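PDB 4E6U: acyl-[acyl-carrier-protein]--UDP-N-acetylglucosamine O-acyltransferase from Acinetobacter baumannii, which probably catalyses transfer of an acyl chain from acyl carrier protein to UDP-N-acetylglucosamine, the first step of lipid A synthesis for lipopolysaccharide. Local coordinates for residues A[179-189]-A[255-264]. Numbering follows the deposited sequence.
Sequences ILKDVPAYVMA and SLEQSERGIV. With EDO (1,2-ethanediol), chain I.
D182 and I263 form a single beta bridge that ties the C-terminal tail to the last turn of the left-handed parallel beta-helix, the hexapeptide-repeat fold of LpxA. D182 N donates to G262 O at 2.8 Å, and V264 N returns the bond to D182 O. The tight part is apolar: V264 CG2 presses on V183 CG2 at 3.7 Å and also reaches A189 CB, while the P184 ring fits among S255 CB, L256 CD1 and I263 CG2. Here the helical domain closes in: I224 of helix 211-225 touches both L256 and I263. From helix 250-258, S255 OG accepts from A185 N (3.0 Å) and is also hydrogen-bonded to D168. D182 adds a buried polar group: with its CG beside the backbone N (chi1 -68°), it holds its carboxylate where S259 OG donates to OD2 (2.8 Å) from above the carboxylate plane; K166 N and two waters also bind this carboxylate.

The solvent side is looser. The exposed chain of K181 lies along the backbone carbonyls of R261 and I263. R261, bent at chi3 (55°), turns the NE/NH2 edge of its guanidinium to L180 O, NE at 2.8 Å and NH2 at 2.9 Å, with that oxygen in the guanidinium plane.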
loop_
_atom_site.group_PDB
_atom_site.type_symbol
_atom_site.label_atom_id
_atom_site.label_comp_id
_atom_site.label_asym_id
_atom_site.label_seq_id
_atom_site.Cartn_x
_atom_site.Cartn_y
_atom_site.Cartn_z
ATOM N N ILE A 179 14.325 -0.712 -2.072
ATOM C CA ILE A 179 15.493 -0.426 -2.896
ATOM C C ILE A 179 16.071 0.925 -2.529
ATOM O O ILE A 179 15.420 1.954 -2.695
ATOM C CB ILE A 179 15.134 -0.484 -4.400
ATOM C CG1 ILE A 179 14.577 -1.868 -4.776
ATOM C CG2 ILE A 179 16.350 -0.094 -5.259
ATOM C CD1 ILE A 179 15.527 -3.039 -4.546
ATOM N N LEU A 180 17.299 0.922 -2.016
ATOM C CA LEU A 180 17.928 2.147 -1.518
ATOM C C LEU A 180 19.088 2.629 -2.377
ATOM O O LEU A 180 19.582 3.745 -2.181
ATOM C CB LEU A 180 18.414 1.957 -0.074
ATOM C CG LEU A 180 17.364 1.557 0.956
ATOM C CD1 LEU A 180 18.044 1.344 2.310
ATOM C CD2 LEU A 180 16.272 2.610 1.057
ATOM N N LYS A 181 19.517 1.786 -3.315
ATOM C CA LYS A 181 20.636 2.084 -4.206
ATOM C C LYS A 181 20.285 1.617 -5.614
ATOM O O LYS A 181 19.203 1.071 -5.840
ATOM C CB LYS A 181 21.921 1.413 -3.699
ATOM C CG LYS A 181 22.412 2.005 -2.381
ATOM C CD LYS A 181 23.752 1.439 -1.999
ATOM C CE LYS A 181 24.234 2.037 -0.706
ATOM N NZ LYS A 181 25.457 1.307 -0.250
ATOM N N ASP A 182 21.180 1.839 -6.568
ATOM C CA ASP A 182 20.863 1.560 -7.962
ATOM C C ASP A 182 20.831 0.077 -8.251
ATOM O O ASP A 182 21.598 -0.695 -7.640
ATOM C CB ASP A 182 21.885 2.208 -8.883
ATOM C CG ASP A 182 21.810 3.713 -8.883
ATOM O OD1 ASP A 182 20.920 4.322 -8.227
ATOM O OD2 ASP A 182 22.669 4.301 -9.571
ATOM N N VAL A 183 19.965 -0.326 -9.179
ATOM C CA VAL A 183 19.898 -1.706 -9.626
ATOM C C VAL A 183 20.349 -1.741 -11.072
ATOM O O VAL A 183 19.660 -1.242 -11.957
ATOM C CB VAL A 183 18.482 -2.306 -9.470
ATOM C CG1 VAL A 183 18.442 -3.761 -9.955
ATOM C CG2 VAL A 183 18.041 -2.221 -8.009
ATOM N N PRO A 184 21.522 -2.329 -11.328
ATOM C CA PRO A 184 22.040 -2.304 -12.691
ATOM C C PRO A 184 21.236 -3.137 -13.682
ATOM O O PRO A 184 20.410 -3.985 -13.288
ATOM C CB PRO A 184 23.464 -2.880 -12.528
ATOM C CG PRO A 184 23.804 -2.629 -11.123
ATOM C CD PRO A 184 22.520 -2.830 -10.363
ATOM N N ALA A 185 21.496 -2.898 -14.966
ATOM C CA ALA A 185 20.860 -3.623 -16.058
ATOM C C ALA A 185 20.962 -5.117 -15.843
ATOM O O ALA A 185 22.011 -5.613 -15.403
ATOM C CB ALA A 185 21.502 -3.238 -17.406
ATOM N N TYR A 186 19.877 -5.843 -16.129
ATOM C CA TYR A 186 19.808 -7.312 -16.023
ATOM C C TYR A 186 19.813 -7.892 -14.609
ATOM O O TYR A 186 19.707 -9.102 -14.460
ATOM C CB TYR A 186 20.950 -8.017 -16.783
ATOM C CG TYR A 186 21.297 -7.450 -18.120
ATOM C CD1 TYR A 186 20.403 -7.521 -19.184
ATOM C CD2 TYR A 186 22.547 -6.858 -18.334
ATOM C CE1 TYR A 186 20.730 -7.002 -20.433
ATOM C CE2 TYR A 186 22.887 -6.342 -19.568
ATOM C CZ TYR A 186 21.982 -6.415 -20.616
ATOM O OH TYR A 186 22.339 -5.902 -21.840
ATOM N N VAL A 187 19.934 -7.063 -13.576
ATOM C CA VAL A 187 20.141 -7.587 -12.227
ATOM C C VAL A 187 18.830 -7.948 -11.522
ATOM O O VAL A 187 17.825 -7.238 -11.667
ATOM C CB VAL A 187 21.015 -6.621 -11.374
ATOM C CG1 VAL A 187 21.042 -7.024 -9.918
ATOM C CG2 VAL A 187 22.465 -6.579 -11.936
ATOM N N MET A 188 18.839 -9.064 -10.801
ATOM C CA MET A 188 17.746 -9.443 -9.912
ATOM C C MET A 188 18.100 -8.958 -8.529
ATOM O O MET A 188 19.155 -9.327 -8.004
ATOM C CB MET A 188 17.577 -10.957 -9.887
ATOM C CG MET A 188 17.653 -11.586 -11.236
ATOM S SD MET A 188 16.644 -13.060 -11.504
ATOM C CE MET A 188 15.024 -12.523 -10.941
ATOM N N ALA A 189 17.261 -8.107 -7.941
ATOM C CA ALA A 189 17.488 -7.590 -6.603
ATOM C C ALA A 189 16.223 -7.778 -5.797
ATOM O O ALA A 189 15.120 -7.607 -6.321
ATOM C CB ALA A 189 17.874 -6.126 -6.636
ATOM N N SER A 255 25.191 1.398 -16.269
ATOM C CA SER A 255 24.658 1.438 -14.902
ATOM C C SER A 255 25.692 1.918 -13.889
ATOM O O SER A 255 25.410 2.750 -13.030
ATOM C CB SER A 255 24.171 0.050 -14.471
ATOM O OG SER A 255 23.100 -0.400 -15.275
ATOM N N LEU A 256 26.895 1.356 -13.974
ATOM C CA LEU A 256 27.912 1.669 -12.988
ATOM C C LEU A 256 28.484 3.068 -13.177
ATOM O O LEU A 256 28.768 3.756 -12.205
ATOM C CB LEU A 256 29.009 0.609 -13.019
ATOM C CG LEU A 256 28.782 -0.588 -12.066
ATOM C CD1 LEU A 256 27.404 -1.284 -12.181
ATOM C CD2 LEU A 256 29.899 -1.593 -12.295
ATOM N N GLU A 257 28.587 3.498 -14.431
ATOM C CA GLU A 257 29.094 4.839 -14.728
ATOM C C GLU A 257 28.094 5.930 -14.356
ATOM O O GLU A 257 28.479 7.029 -13.965
ATOM C CB GLU A 257 29.485 4.938 -16.202
ATOM C CG GLU A 257 30.714 4.072 -16.501
ATOM C CD GLU A 257 31.298 4.219 -17.891
ATOM O OE1 GLU A 257 30.563 4.503 -18.863
ATOM O OE2 GLU A 257 32.531 4.019 -18.004
ATOM N N GLN A 258 26.805 5.610 -14.445
ATOM C CA GLN A 258 25.755 6.618 -14.244
ATOM C C GLN A 258 25.280 6.715 -12.802
ATOM O O GLN A 258 24.572 7.657 -12.424
ATOM C CB GLN A 258 24.580 6.335 -15.179
ATOM C CG GLN A 258 24.907 6.618 -16.630
ATOM C CD GLN A 258 23.911 6.011 -17.601
ATOM O OE1 GLN A 258 22.937 5.359 -17.200
ATOM N NE2 GLN A 258 24.152 6.214 -18.889
ATOM N N SER A 259 25.688 5.754 -11.985
ATOM C CA SER A 259 25.215 5.666 -10.609
ATOM C C SER A 259 25.537 6.904 -9.769
ATOM O O SER A 259 26.647 7.420 -9.821
ATOM C CB SER A 259 25.799 4.422 -9.942
ATOM O OG SER A 259 25.330 4.292 -8.610
ATOM N N GLU A 260 24.549 7.374 -9.006
ATOM C CA GLU A 260 24.743 8.466 -8.054
ATOM C C GLU A 260 24.681 7.981 -6.609
ATOM O O GLU A 260 25.384 8.492 -5.740
ATOM C CB GLU A 260 23.715 9.576 -8.292
ATOM C CG GLU A 260 24.048 10.443 -9.501
ATOM C CD GLU A 260 23.017 11.523 -9.788
ATOM O OE1 GLU A 260 23.107 12.117 -10.888
ATOM O OE2 GLU A 260 22.126 11.786 -8.937
ATOM N N ARG A 261 23.845 6.982 -6.351
ATOM C CA ARG A 261 23.661 6.493 -4.990
ATOM C C ARG A 261 24.516 5.277 -4.680
ATOM O O ARG A 261 24.449 4.732 -3.574
ATOM C CB ARG A 261 22.190 6.188 -4.744
ATOM C CG ARG A 261 21.366 7.454 -4.652
ATOM C CD ARG A 261 19.952 7.178 -4.218
ATOM N NE ARG A 261 19.874 6.433 -2.959
ATOM C CZ ARG A 261 19.985 6.964 -1.744
ATOM N NH1 ARG A 261 20.198 8.270 -1.583
ATOM N NH2 ARG A 261 19.891 6.176 -0.678
ATOM N N GLY A 262 25.323 4.855 -5.652
ATOM C CA GLY A 262 25.984 3.567 -5.546
ATOM C C GLY A 262 25.000 2.467 -5.927
ATOM O O GLY A 262 23.864 2.756 -6.302
ATOM N N ILE A 263 25.423 1.213 -5.822
ATOM C CA ILE A 263 24.599 0.088 -6.285
ATOM C C ILE A 263 24.208 -0.901 -5.169
ATOM O O ILE A 263 24.903 -1.005 -4.151
ATOM C CB ILE A 263 25.257 -0.636 -7.497
ATOM C CG1 ILE A 263 26.587 -1.273 -7.088
ATOM C CG2 ILE A 263 25.459 0.334 -8.683
ATOM C CD1 ILE A 263 27.139 -2.235 -8.128
ATOM N N VAL A 264 23.095 -1.612 -5.365
ATOM C CA VAL A 264 22.566 -2.597 -4.403
ATOM C C VAL A 264 23.399 -3.869 -4.365
ATOM O O VAL A 264 23.694 -4.452 -5.411
ATOM C CB VAL A 264 21.093 -3.017 -4.708
ATOM C CG1 VAL A 264 20.138 -1.868 -4.505
ATOM C CG2 VAL A 264 20.956 -3.612 -6.118
HETATM C C1 EDO I . 19.070 10.402 1.486
HETATM O O1 EDO I . 18.796 10.839 0.151
HETATM C C2 EDO I . 20.472 9.808 1.542
HETATM O O2 EDO I . 20.388 8.433 1.932
HETATM O O HOH W 1 22.914 3.622 -12.373
HETATM O O HOH W 2 21.549 6.864 -8.345
#